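Local coordinates for protein carbohydrate binding family 6 (Clostridium thermocellum, PDB 5A8C) that probably removes terminal alpha-L-arabinofuranosyl groups from arabinose-bearing polysaccharides, as a family 43 glycoside hydrolase built on a five-bladed beta-propeller, at residues Y66-I71 / V100-S105; Y114-N119 / P163-D168; Y282-V287 / N300-Q305; S95-V100 / P141-S146. One frame throughout, in Å; residues are numbered along the deposited sequence.

Overall arrangement
Contacts 1, 2 and 4 form a connected group on one part of the propeller. Contacts 1 and 2 have centres about 13 Å apart and share the sheet of strands 104-109 and 112-118. Contact 4 shares Val-100 with contact 1 and is tied to contact 2 through the side chain of Asn-119. Contact 3 stands apart, its centre about 17 Å from that of contact 1 and about 29 Å from that of contact 4. The side chains of Tyr-66 and His-283 lie about 3 Å and about 6 Å from a bound Tris, which may mark a pocket. Those of Pro-104 and Pro-163 each lie about 6 Å from the calcium ion.

Contact 1 of 4, residues Y66-I71 / V100-S105; sequences YNIPDI and VSWAPS
Tyr-66 and Ile-68 both pack over one face of the Trp-102 indole. Tyr-66 turns its edge to that face, and CD2 of Tyr-66 stops 3.6 Å from CH2 of Trp-102. The stack is T-shaped, with the two ring planes 58° apart. Further along the indole, CD1 of Ile-68 lies over the five-membered ring in a CH-pi contact, 4.2 Å from its centroid. Trp-102 leaves its backbone pointing away from 66-71. With CG anti to the carbonyl carbon (chi1 -62°), the indole swings back to meet both residues.

The tight part is the buried centre. The N-H of Ser-101 gives a nearly straight bond of 3.0 Å to O of Ile-68, at 174°. Beside it, CG2 of Ile-68 presses to 3.3 Å from O of Ser-101. That carbonyl oxygen is buried and has no hydrogen-bond partner. In one of its two conformers, Ile-71 packs between Ser-101 and Pro-104, so this part is less certain.

The other side is looser and partly open, at Tyr-66, Pro-69, Val-100 and the outer indole. Here one water stands in for direct bonding. It accepts from N of Ile-68 and from NE1 of Trp-102, at 2.9 Å from each of these two atoms, and lies in the indole plane. OH of Tyr-66 bonds to the nitrogen of the bound Tris.

The contact joins two successive blades of the propeller. Strand 48-56 covers Ile-68 and Ile-71 through Ser-54 and Tyr-52, Phe-89 of strand 83-90 touches Ser-101, and Leu-115 of strand 112-118 packs on Pro-104.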
loop_
_atom_site.group_PDB
_atom_site.type_symbol
_atom_site.label_atom_id
_atom_site.label_comp_id
_atom_site.label_asym_id
_atom_site.label_seq_id
_atom_site.Cartn_x
_atom_site.Cartn_y
_atom_site.Cartn_z
ATOM N N TYR A 66 6.551 -7.565 -13.370
ATOM C CA TYR A 66 7.122 -6.545 -12.530
ATOM C C TYR A 66 8.638 -6.647 -12.460
ATOM O O TYR A 66 9.201 -7.746 -12.552
ATOM C CB TYR A 66 6.543 -6.637 -11.112
ATOM C CG TYR A 66 5.041 -6.531 -11.067
ATOM C CD1 TYR A 66 4.411 -5.316 -11.259
ATOM C CD2 TYR A 66 4.254 -7.639 -10.857
ATOM C CE1 TYR A 66 3.034 -5.196 -11.276
ATOM C CE2 TYR A 66 2.870 -7.544 -10.848
ATOM C CZ TYR A 66 2.279 -6.313 -11.032
ATOM O OH TYR A 66 0.929 -6.148 -10.994
ATOM N N ASN A 67 9.286 -5.512 -12.211
ATOM C CA ASN A 67 10.693 -5.482 -11.831
ATOM C C ASN A 67 10.850 -4.436 -10.732
ATOM O O ASN A 67 11.172 -3.283 -11.016
ATOM C CB ASN A 67 11.588 -5.193 -13.029
ATOM C CG ASN A 67 13.026 -5.246 -12.675
ATOM O OD1 ASN A 67 13.426 -5.651 -11.558
ATOM N ND2 ASN A 67 13.856 -4.787 -13.611
ATOM N N ILE A 68 10.498 -4.853 -9.512
ATOM C CA ILE A 68 10.418 -3.983 -8.331
ATOM C C ILE A 68 11.400 -4.564 -7.279
ATOM O O ILE A 68 10.990 -5.363 -6.413
ATOM C CB ILE A 68 8.999 -3.916 -7.763
ATOM C CG1 ILE A 68 7.989 -3.422 -8.820
ATOM C CG2 ILE A 68 8.969 -3.001 -6.555
ATOM C CD1 ILE A 68 6.550 -3.758 -8.447
ATOM N N PRO A 69 12.682 -4.192 -7.341
ATOM C CA PRO A 69 13.686 -4.771 -6.464
ATOM C C PRO A 69 13.832 -4.035 -5.152
ATOM O O PRO A 69 14.541 -4.479 -4.255
ATOM C CB PRO A 69 14.955 -4.706 -7.307
ATOM C CG PRO A 69 14.773 -3.474 -8.142
ATOM C CD PRO A 69 13.308 -3.488 -8.476
ATOM N N ASP A 70 13.273 -2.822 -5.109
ATOM C CA ASP A 70 13.538 -1.871 -4.044
ATOM C C ASP A 70 12.321 -0.934 -3.857
ATOM O O ASP A 70 11.376 -0.990 -4.634
ATOM C CB ASP A 70 14.903 -1.178 -4.264
ATOM C CG ASP A 70 15.143 -0.606 -5.628
ATOM O OD1 ASP A 70 14.188 -0.451 -6.391
ATOM O OD2 ASP A 70 16.318 -0.243 -5.891
ATOM N N ILE A 71 12.417 -0.129 -2.797
ATOM C CA ILE A 71 11.357 0.781 -2.357
ATOM C C ILE A 71 11.906 2.220 -2.399
ATOM O O ILE A 71 12.901 2.499 -1.741
ATOM C CB ILE A 71 10.915 0.436 -0.944
ATOM C CG1 ILE A 71 10.354 -0.936 -0.854
ATOM C CG2 ILE A 71 9.969 1.496 -0.388
ATOM C CD1 ILE A 71 9.181 -1.138 -1.683
ATOM N N VAL A 100 12.618 -9.444 -4.056
ATOM C CA VAL A 100 11.840 -8.314 -4.576
ATOM C C VAL A 100 11.112 -7.660 -3.406
ATOM O O VAL A 100 10.915 -8.298 -2.359
ATOM C CB VAL A 100 10.905 -8.731 -5.728
ATOM C CG1 VAL A 100 11.636 -9.466 -6.807
ATOM C CG2 VAL A 100 9.744 -9.544 -5.213
ATOM N N SER A 101 10.604 -6.454 -3.635
ATOM C CA SER A 101 9.944 -5.712 -2.568
ATOM C C SER A 101 8.724 -4.978 -3.081
ATOM O O SER A 101 8.772 -3.803 -3.358
ATOM C CB SER A 101 10.914 -4.746 -1.905
ATOM O OG SER A 101 11.430 -3.790 -2.777
ATOM N N TRP A 102 7.596 -5.691 -3.221
ATOM C CA TRP A 102 6.411 -5.136 -3.830
ATOM C C TRP A 102 5.503 -4.501 -2.790
ATOM O O TRP A 102 5.176 -5.148 -1.772
ATOM C CB TRP A 102 5.611 -6.263 -4.540
ATOM C CG TRP A 102 6.313 -6.950 -5.647
ATOM C CD1 TRP A 102 7.577 -6.768 -6.100
ATOM C CD2 TRP A 102 5.737 -7.961 -6.474
ATOM N NE1 TRP A 102 7.828 -7.604 -7.186
ATOM C CE2 TRP A 102 6.697 -8.364 -7.395
ATOM C CE3 TRP A 102 4.470 -8.604 -6.476
ATOM C CZ2 TRP A 102 6.466 -9.373 -8.328
ATOM C CZ3 TRP A 102 4.273 -9.598 -7.398
ATOM C CH2 TRP A 102 5.234 -9.980 -8.291
ATOM N N ALA A 103 4.978 -3.313 -3.080
ATOM C CA ALA A 103 3.812 -2.734 -2.407
ATOM C C ALA A 103 4.019 -2.559 -0.908
ATOM O O ALA A 103 3.475 -3.295 -0.083
ATOM C CB ALA A 103 2.535 -3.512 -2.714
ATOM N N PRO A 104 4.839 -1.579 -0.528
ATOM C CA PRO A 104 5.191 -1.418 0.878
ATOM C C PRO A 104 4.018 -1.011 1.749
ATOM O O PRO A 104 3.070 -0.342 1.330
ATOM C CB PRO A 104 6.262 -0.298 0.827
ATOM C CG PRO A 104 5.890 0.504 -0.389
ATOM C CD PRO A 104 5.408 -0.526 -1.376
ATOM N N SER A 105 4.136 -1.333 3.047
ATOM C CA SER A 105 3.270 -0.790 4.098
ATOM C C SER A 105 4.187 -0.229 5.167
ATOM O O SER A 105 5.110 -0.896 5.596
ATOM C CB SER A 105 2.399 -1.883 4.673
ATOM O OG SER A 105 1.568 -1.423 5.718
HETATM O O HOH W 1 10.037 -7.682 -9.130
#

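Contact 2 of 4, residues Y114-N119 / P163-D168; sequences YLYYGN and PGVFVD
Val-165 places one methyl group over the face of the Tyr-116 ring. CG2 of Val-165 is 3.7 Å from the ring centroid and 19° off the ring normal, a clear CH-pi contact. It sits toward the rim rather than the centre, and its nearest ring atom is CD1 of Tyr-116, at 3.5 Å from CG2.

In Val-165, CG2 is anti to the carbonyl carbon and CG1 is anti to N (chi1 179°), which puts CG2 over the ring and CG1 near CE1 at the rim. Tyr-116 has CG beside its own N, and its ring plane is turned almost square to the plane through CA, CB and CG (chi2 88°). The face is thereby presented to the methyl, and the two side chains cross at about a right angle. At the far end of the ring, OH of Tyr-116 bonds to O of Met-194.

Pro-163 packs at the root of the same tyrosine. CG of Pro-163 lies 3.8 Å from CB of Tyr-116 and also touches N of Tyr-117. Tyr-117 turns the other way: its CG lies between its N and its carbonyl carbon, whereas CG of Tyr-116 is anti to the carbonyl carbon. The Tyr-117 ring meets Phe-89, and its OH bonds to Asp-138. Neighbouring tyrosines thus serve opposite faces of strand 112-118.

Met-175 of strand 173-178 touches Tyr-116, Pro-163 and Val-165 and closes the cluster. Side-chain packing of this kind, between strands of two consecutive blade sheets, is how the blades of a beta-propeller such as the family 43 fold hold together.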
loop_
_atom_site.group_PDB
_atom_site.type_symbol
_atom_site.label_atom_id
_atom_site.label_comp_id
_atom_site.label_asym_id
_atom_site.label_seq_id
_atom_site.Cartn_x
_atom_site.Cartn_y
_atom_site.Cartn_z
ATOM N N TYR A 114 8.724 0.578 10.464
ATOM C CA TYR A 114 8.537 -0.801 10.031
ATOM C C TYR A 114 7.944 -0.770 8.642
ATOM O O TYR A 114 6.879 -0.163 8.420
ATOM C CB TYR A 114 7.578 -1.547 11.000
ATOM C CG TYR A 114 8.148 -1.578 12.379
ATOM C CD1 TYR A 114 9.039 -2.590 12.754
ATOM C CD2 TYR A 114 7.842 -0.605 13.328
ATOM C CE1 TYR A 114 9.633 -2.587 13.993
ATOM C CE2 TYR A 114 8.425 -0.615 14.581
ATOM C CZ TYR A 114 9.292 -1.635 14.925
ATOM O OH TYR A 114 9.809 -1.620 16.198
ATOM N N LEU A 115 8.662 -1.358 7.695
ATOM C CA LEU A 115 8.346 -1.345 6.280
ATOM C C LEU A 115 8.093 -2.784 5.846
ATOM O O LEU A 115 9.016 -3.568 5.743
ATOM C CB LEU A 115 9.535 -0.725 5.546
ATOM C CG LEU A 115 9.390 -0.483 4.065
ATOM C CD1 LEU A 115 8.342 0.604 3.785
ATOM C CD2 LEU A 115 10.738 -0.010 3.475
ATOM N N TYR A 116 6.835 -3.099 5.622
ATOM C CA TYR A 116 6.437 -4.460 5.223
ATOM C C TYR A 116 6.391 -4.527 3.718
ATOM O O TYR A 116 6.097 -3.507 3.063
ATOM C CB TYR A 116 5.061 -4.814 5.843
ATOM C CG TYR A 116 5.088 -4.700 7.326
ATOM C CD1 TYR A 116 4.816 -3.505 7.971
ATOM C CD2 TYR A 116 5.383 -5.822 8.115
ATOM C CE1 TYR A 116 4.903 -3.374 9.352
ATOM C CE2 TYR A 116 5.444 -5.704 9.493
ATOM C CZ TYR A 116 5.217 -4.507 10.110
ATOM O OH TYR A 116 5.312 -4.346 11.458
ATOM N N TYR A 117 6.683 -5.679 3.137
ATOM C CA TYR A 117 6.808 -5.772 1.690
ATOM C C TYR A 117 6.519 -7.173 1.245
ATOM O O TYR A 117 6.685 -8.161 1.972
ATOM C CB TYR A 117 8.244 -5.373 1.253
ATOM C CG TYR A 117 9.337 -6.256 1.815
ATOM C CD1 TYR A 117 9.877 -6.025 3.076
ATOM C CD2 TYR A 117 9.856 -7.307 1.066
ATOM C CE1 TYR A 117 10.869 -6.861 3.598
ATOM C CE2 TYR A 117 10.847 -8.126 1.575
ATOM C CZ TYR A 117 11.368 -7.918 2.837
ATOM O OH TYR A 117 12.390 -8.725 3.263
ATOM N N GLY A 118 6.050 -7.300 -0.012
ATOM C CA GLY A 118 5.794 -8.626 -0.588
ATOM C C GLY A 118 6.945 -9.083 -1.434
ATOM O O GLY A 118 7.343 -8.397 -2.398
ATOM N N ASN A 119 7.480 -10.262 -1.142
ATOM C CA ASN A 119 8.491 -10.905 -1.988
ATOM C C ASN A 119 7.848 -11.596 -3.190
ATOM O O ASN A 119 7.999 -12.794 -3.378
ATOM C CB ASN A 119 9.326 -11.880 -1.168
ATOM C CG ASN A 119 10.468 -12.513 -1.956
ATOM O OD1 ASN A 119 11.143 -11.810 -2.724
ATOM N ND2 ASN A 119 10.717 -13.761 -1.738
ATOM N N PRO A 163 0.793 -6.371 1.865
ATOM C CA PRO A 163 0.446 -6.124 3.250
ATOM C C PRO A 163 -0.114 -4.756 3.484
ATOM O O PRO A 163 0.316 -3.762 2.894
ATOM C CB PRO A 163 1.773 -6.263 3.990
ATOM C CG PRO A 163 2.806 -5.895 2.939
ATOM C CD PRO A 163 2.259 -6.476 1.683
ATOM N N GLY A 164 -1.021 -4.655 4.448
ATOM C CA GLY A 164 -1.518 -3.402 5.000
ATOM C C GLY A 164 -1.557 -3.498 6.499
ATOM O O GLY A 164 -2.334 -4.297 7.021
ATOM N N VAL A 165 -0.667 -2.819 7.197
ATOM C CA VAL A 165 -0.539 -2.937 8.646
ATOM C C VAL A 165 -1.170 -1.719 9.319
ATOM O O VAL A 165 -1.095 -0.602 8.814
ATOM C CB VAL A 165 0.934 -3.171 9.032
ATOM C CG1 VAL A 165 1.128 -3.270 10.535
ATOM C CG2 VAL A 165 1.474 -4.407 8.354
ATOM N N PHE A 166 -1.779 -1.977 10.471
ATOM C CA PHE A 166 -2.543 -1.026 11.215
ATOM C C PHE A 166 -2.367 -1.311 12.723
ATOM O O PHE A 166 -2.432 -2.472 13.101
ATOM C CB PHE A 166 -4.036 -1.185 10.774
ATOM C CG PHE A 166 -4.990 -0.561 11.705
ATOM C CD1 PHE A 166 -5.200 0.816 11.737
ATOM C CD2 PHE A 166 -5.750 -1.337 12.568
ATOM C CE1 PHE A 166 -6.095 1.415 12.645
ATOM C CE2 PHE A 166 -6.669 -0.764 13.420
ATOM C CZ PHE A 166 -6.841 0.589 13.475
ATOM N N VAL A 167 -2.278 -0.255 13.530
ATOM C CA VAL A 167 -2.160 -0.378 14.984
ATOM C C VAL A 167 -3.419 0.233 15.608
ATOM O O VAL A 167 -3.664 1.411 15.406
ATOM C CB VAL A 167 -0.871 0.276 15.520
ATOM C CG1 VAL A 167 -0.770 0.084 17.022
ATOM C CG2 VAL A 167 0.355 -0.248 14.815
ATOM N N ASP A 168 -4.176 -0.585 16.331
ATOM C CA ASP A 168 -5.455 -0.127 16.898
ATOM C C ASP A 168 -5.236 0.611 18.231
ATOM O O ASP A 168 -4.143 0.638 18.815
ATOM C CB ASP A 168 -6.369 -1.313 17.052
ATOM C CG ASP A 168 -7.859 -0.982 16.981
ATOM O OD1 ASP A 168 -8.225 0.194 16.898
ATOM O OD2 ASP A 168 -8.625 -1.985 17.044
#

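Contact 3 of 4, residues Y282-V287 / N300-Q305; sequences YHNRTV and NVCIDQ
The hydroxyl of Tyr-282 donates a short bond to Asp-304, 2.6 Å from OH to OD2. The carboxylate oxygen is met nearly along its C-O axis and lies at the ring edge, close to the ring plane. Ring and carboxylate planes are 25° apart. The other oxygen, OD1 of Asp-304, bonds to OG1 of Thr-320, which helps fix the carboxylate.

These residues belong to an antiparallel strand pair, 277-284 with 300-306, in the last sheet of the propeller. Tyr-282 and Cys-302 form a hydrogen-bonded pair, as do Asn-284 and Asn-300. His-283 and Val-301 form the non-hydrogen-bonded pair between them, with CA atoms 4.3 Å apart. Both imidazole nitrogens are bonded beyond this pair: ND1 to N of Asp-39 and NE2 to O of Asn-266.

Tyr-282, Asn-284, Asn-300 and Cys-302 share one sheet face. The tyrosine CG lies between its N and its carbonyl carbon (chi1 61°), which folds the ring across to Cys-302. CB of Cys-302 sits over that ring, 3.5 Å from its centroid. SG of Cys-302 lies oblique to the ring and comes 3.2 Å from OD1 of Asn-284. That OD1 takes a weak bond from ND2 of Asn-300, at 2.9 Å, and a second, long and weak bond from N of Thr-286. ND2 of Asn-284 is held by O of Pro-260 and OH of Tyr-29.

The strand then leads into helix 286-291, with Arg-285 at the N-cap position. The first turn leans on Asn-300: N of Val-287 donates to OD1 of Asn-300 at 3.1 Å, almost straight at 176° but from above the carbonyl plane.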
loop_
_atom_site.group_PDB
_atom_site.type_symbol
_atom_site.label_atom_id
_atom_site.label_comp_id
_atom_site.label_asym_id
_atom_site.label_seq_id
_atom_site.Cartn_x
_atom_site.Cartn_y
_atom_site.Cartn_z
ATOM N N TYR A 282 -1.894 7.341 -4.580
ATOM C CA TYR A 282 -2.205 6.280 -5.544
ATOM C C TYR A 282 -1.215 6.336 -6.648
ATOM O O TYR A 282 -0.163 7.038 -6.539
ATOM C CB TYR A 282 -3.674 6.371 -5.992
ATOM C CG TYR A 282 -4.051 7.662 -6.674
ATOM C CD1 TYR A 282 -4.395 8.792 -5.939
ATOM C CD2 TYR A 282 -4.108 7.736 -8.053
ATOM C CE1 TYR A 282 -4.774 9.980 -6.565
ATOM C CE2 TYR A 282 -4.497 8.913 -8.669
ATOM C CZ TYR A 282 -4.866 10.003 -7.928
ATOM O OH TYR A 282 -5.275 11.139 -8.597
ATOM N N HIS A 283 -1.446 5.661 -7.756
ATOM C CA HIS A 283 -0.563 5.773 -8.920
ATOM C C HIS A 283 -1.340 5.873 -10.202
ATOM O O HIS A 283 -2.505 5.463 -10.337
ATOM C CB HIS A 283 0.494 4.614 -8.991
ATOM C CG HIS A 283 -0.063 3.249 -9.222
ATOM N ND1 HIS A 283 0.216 2.211 -8.378
ATOM C CD2 HIS A 283 -0.811 2.778 -10.265
ATOM C CE1 HIS A 283 -0.385 1.165 -8.872
ATOM N NE2 HIS A 283 -1.022 1.451 -9.997
ATOM N N ASN A 284 -0.664 6.428 -11.227
ATOM C CA ASN A 284 -1.144 6.338 -12.589
ATOM C C ASN A 284 0.057 6.187 -13.497
ATOM O O ASN A 284 1.128 5.760 -13.053
ATOM C CB ASN A 284 -2.108 7.482 -12.966
ATOM C CG ASN A 284 -1.471 8.830 -13.151
ATOM O OD1 ASN A 284 -0.272 8.991 -12.936
ATOM N ND2 ASN A 284 -2.281 9.792 -13.539
ATOM N N ARG A 285 -0.138 6.432 -14.790
ATOM C CA ARG A 285 0.910 6.232 -15.806
ATOM C C ARG A 285 1.115 7.466 -16.668
ATOM O O ARG A 285 1.444 7.366 -17.830
ATOM C CB ARG A 285 0.612 4.964 -16.595
ATOM C CG ARG A 285 0.724 3.705 -15.730
ATOM C CD ARG A 285 -0.191 2.569 -16.188
ATOM N NE ARG A 285 0.211 1.294 -15.639
ATOM C CZ ARG A 285 -0.333 0.654 -14.592
ATOM N NH1 ARG A 285 -1.301 1.186 -13.852
ATOM N NH2 ARG A 285 0.105 -0.546 -14.308
ATOM N N THR A 286 0.920 8.663 -16.058
ATOM C CA THR A 286 1.029 9.890 -16.811
ATOM C C THR A 286 2.449 10.196 -17.241
ATOM O O THR A 286 2.667 10.777 -18.331
ATOM C CB THR A 286 0.376 11.045 -16.097
ATOM O OG1 THR A 286 0.053 12.064 -17.063
ATOM C CG2 THR A 286 1.184 11.597 -15.008
ATOM N N VAL A 287 3.463 9.904 -16.428
ATOM C CA VAL A 287 4.844 10.144 -16.825
ATOM C C VAL A 287 5.219 9.334 -18.035
ATOM O O VAL A 287 5.771 9.847 -19.032
ATOM C CB VAL A 287 5.822 9.963 -15.644
ATOM C CG1 VAL A 287 7.283 10.105 -16.110
ATOM C CG2 VAL A 287 5.498 10.908 -14.494
ATOM N N ASN A 300 3.646 6.134 -11.870
ATOM C CA ASN A 300 4.095 7.252 -11.032
ATOM C C ASN A 300 3.084 7.512 -9.937
ATOM O O ASN A 300 1.858 7.426 -10.141
ATOM C CB ASN A 300 4.369 8.517 -11.848
ATOM C CG ASN A 300 3.137 8.983 -12.602
ATOM O OD1 ASN A 300 2.879 8.591 -13.734
ATOM N ND2 ASN A 300 2.353 9.846 -11.954
ATOM N N VAL A 301 3.594 7.914 -8.782
ATOM C CA VAL A 301 2.752 8.263 -7.642
ATOM C C VAL A 301 1.922 9.498 -7.921
ATOM O O VAL A 301 2.321 10.440 -8.614
ATOM C CB VAL A 301 3.617 8.401 -6.389
ATOM C CG1 VAL A 301 4.625 9.549 -6.500
ATOM C CG2 VAL A 301 2.826 8.532 -5.114
ATOM N N CYS A 302 0.746 9.565 -7.280
ATOM C CA CYS A 302 -0.214 10.648 -7.299
ATOM C C CYS A 302 -0.754 10.891 -5.892
ATOM O O CYS A 302 -0.752 9.979 -5.072
ATOM C CB CYS A 302 -1.375 10.352 -8.255
ATOM S SG CYS A 302 -0.977 10.159 -9.990
ATOM N N ILE A 303 -1.324 12.063 -5.686
ATOM C CA ILE A 303 -1.974 12.410 -4.430
ATOM C C ILE A 303 -3.169 13.283 -4.696
ATOM O O ILE A 303 -3.082 14.228 -5.502
ATOM C CB ILE A 303 -0.975 13.023 -3.419
ATOM C CG1 ILE A 303 -1.618 13.216 -2.049
ATOM C CG2 ILE A 303 -0.357 14.324 -3.950
ATOM C CD1 ILE A 303 -0.611 13.581 -0.960
ATOM N N ASP A 304 -4.276 13.056 -3.984
ATOM C CA ASP A 304 -5.444 13.907 -4.020
ATOM C C ASP A 304 -6.106 13.968 -2.665
ATOM O O ASP A 304 -5.954 13.040 -1.863
ATOM C CB ASP A 304 -6.431 13.527 -5.142
ATOM C CG ASP A 304 -6.044 14.200 -6.494
ATOM O OD1 ASP A 304 -6.013 15.460 -6.523
ATOM O OD2 ASP A 304 -5.770 13.479 -7.484
ATOM N N GLN A 305 -6.837 15.014 -2.415
ATOM C CA GLN A 305 -7.586 15.130 -1.174
ATOM C C GLN A 305 -8.792 14.189 -1.110
ATOM O O GLN A 305 -9.439 13.898 -2.130
ATOM C CB GLN A 305 -8.027 16.587 -0.942
ATOM C CG GLN A 305 -8.381 16.878 0.523
ATOM C CD GLN A 305 -8.438 18.361 0.907
ATOM O OE1 GLN A 305 -8.191 19.257 0.119
ATOM N NE2 GLN A 305 -8.752 18.606 2.161
#

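Contact 4 of 4, residues S95-V100 / P141-S146; sequences SRWASV and PGPLVS
Trp-97 lies flat against the backbone of Gly-142 and Pro-143. CA of Gly-142 stands over the five-membered ring, 3.8 Å from its centroid. CD of Pro-143 stands over the six-membered ring, 3.9 Å from that centroid. At the outer corner, CB of Pro-143 reaches CH2 of Trp-97 at 3.7 Å. The indole is thus covered along its length from one face, through CH-pi contacts.

Arg-96 adds a more exposed contact. Its guanidinium lays one face over Pro-141, with NH2 of Arg-96 3.5 Å from N of Pro-141. The chain bends at chi3 (-81°) to get there. NH2 also makes a weak bond to O of Pro-139.

A second shell fixes the tryptophan. CB of Ala-98 packs on the opposite indole face, and NE1 of Trp-97 bonds to OD2 of Asp-138. Ser-95 braces the turn: its OG accepts from N of Ala-98 at 3.0 Å, an ST motif just after helix 91-94. On the other side, Leu-144 and Val-145 face Ile-124 in a classic beta bulge.

The result is a proline-tryptophan stack between two surface loops, each linking one propeller blade to the next.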
loop_
_atom_site.group_PDB
_atom_site.type_symbol
_atom_site.label_atom_id
_atom_site.label_comp_id
_atom_site.label_asym_id
_atom_site.label_seq_id
_atom_site.Cartn_x
_atom_site.Cartn_y
_atom_site.Cartn_z
ATOM N N SER A 95 17.809 -7.948 2.969
ATOM C CA SER A 95 17.222 -9.110 3.558
ATOM C C SER A 95 18.074 -10.309 3.233
ATOM O O SER A 95 18.812 -10.318 2.240
ATOM C CB SER A 95 15.818 -9.367 3.074
ATOM O OG SER A 95 15.799 -10.006 1.837
ATOM N N ARG A 96 17.919 -11.361 4.027
ATOM C CA ARG A 96 18.643 -12.606 3.832
ATOM C C ARG A 96 17.891 -13.608 2.997
ATOM O O ARG A 96 18.482 -14.610 2.607
ATOM C CB ARG A 96 19.002 -13.201 5.171
ATOM C CG ARG A 96 20.057 -12.395 5.896
ATOM C CD ARG A 96 20.429 -13.038 7.202
ATOM N NE ARG A 96 19.465 -12.719 8.247
ATOM C CZ ARG A 96 19.169 -13.522 9.274
ATOM N NH1 ARG A 96 19.664 -14.733 9.335
ATOM N NH2 ARG A 96 18.433 -13.072 10.262
ATOM N N TRP A 97 16.636 -13.334 2.663
ATOM C CA TRP A 97 15.796 -14.348 2.048
ATOM C C TRP A 97 14.989 -13.870 0.839
ATOM O O TRP A 97 14.524 -14.686 0.078
ATOM C CB TRP A 97 14.832 -14.954 3.115
ATOM C CG TRP A 97 13.880 -13.893 3.638
ATOM C CD1 TRP A 97 14.095 -12.989 4.630
ATOM C CD2 TRP A 97 12.599 -13.561 3.099
ATOM N NE1 TRP A 97 13.045 -12.101 4.722
ATOM C CE2 TRP A 97 12.116 -12.430 3.792
ATOM C CE3 TRP A 97 11.793 -14.109 2.077
ATOM C CZ2 TRP A 97 10.892 -11.865 3.505
ATOM C CZ3 TRP A 97 10.574 -13.520 1.809
ATOM C CH2 TRP A 97 10.136 -12.399 2.506
ATOM N N ALA A 98 14.787 -12.555 0.701
ATOM C CA ALA A 98 13.882 -12.027 -0.329
ATOM C C ALA A 98 14.662 -11.460 -1.497
ATOM O O ALA A 98 15.802 -11.059 -1.374
ATOM C CB ALA A 98 12.977 -10.955 0.284
ATOM N N SER A 99 13.981 -11.424 -2.636
ATOM C CA SER A 99 14.518 -10.971 -3.902
ATOM C C SER A 99 13.863 -9.689 -4.415
ATOM O O SER A 99 14.487 -8.958 -5.211
ATOM C CB SER A 99 14.365 -12.090 -4.963
ATOM O OG SER A 99 15.068 -13.246 -4.537
ATOM N N VAL A 100 12.618 -9.444 -4.056
ATOM C CA VAL A 100 11.840 -8.314 -4.576
ATOM C C VAL A 100 11.112 -7.660 -3.406
ATOM O O VAL A 100 10.915 -8.298 -2.359
ATOM C CB VAL A 100 10.905 -8.731 -5.728
ATOM C CG1 VAL A 100 11.636 -9.466 -6.807
ATOM C CG2 VAL A 100 9.744 -9.544 -5.213
ATOM N N PRO A 141 15.259 -14.355 9.418
ATOM C CA PRO A 141 15.847 -15.322 8.489
ATOM C C PRO A 141 14.917 -15.726 7.356
ATOM O O PRO A 141 15.370 -16.353 6.392
ATOM C CB PRO A 141 16.178 -16.513 9.393
ATOM C CG PRO A 141 15.180 -16.424 10.501
ATOM C CD PRO A 141 15.001 -14.958 10.746
ATOM N N GLY A 142 13.632 -15.435 7.483
ATOM C CA GLY A 142 12.647 -15.770 6.491
ATOM C C GLY A 142 11.479 -14.823 6.595
ATOM O O GLY A 142 11.500 -13.855 7.360
ATOM N N PRO A 143 10.441 -15.085 5.805
ATOM C CA PRO A 143 9.270 -14.186 5.814
ATOM C C PRO A 143 8.606 -14.111 7.170
ATOM O O PRO A 143 8.487 -15.117 7.887
ATOM C CB PRO A 143 8.372 -14.764 4.748
ATOM C CG PRO A 143 8.884 -16.084 4.422
ATOM C CD PRO A 143 10.303 -16.176 4.821
ATOM N N LEU A 144 8.059 -12.966 7.458
ATOM C CA LEU A 144 7.211 -12.740 8.604
ATOM C C LEU A 144 5.908 -13.557 8.454
ATOM O O LEU A 144 5.391 -14.118 9.436
ATOM C CB LEU A 144 6.932 -11.268 8.770
ATOM C CG LEU A 144 5.987 -10.871 9.896
ATOM C CD1 LEU A 144 6.509 -11.299 11.253
ATOM C CD2 LEU A 144 5.771 -9.363 9.900
ATOM N N VAL A 145 5.341 -13.540 7.248
ATOM C CA VAL A 145 4.149 -14.302 6.931
ATOM C C VAL A 145 4.421 -15.097 5.654
ATOM O O VAL A 145 4.945 -14.555 4.684
ATOM C CB VAL A 145 2.923 -13.356 6.724
ATOM C CG1 VAL A 145 1.707 -14.172 6.295
ATOM C CG2 VAL A 145 2.613 -12.584 8.006
ATOM N N SER A 146 4.115 -16.401 5.698
ATOM C CA SER A 146 4.452 -17.312 4.604
ATOM C C SER A 146 3.199 -18.169 4.353
ATOM O O SER A 146 2.204 -18.123 5.100
ATOM C CB SER A 146 5.643 -18.239 5.033
ATOM O OG SER A 146 5.222 -19.257 5.893
#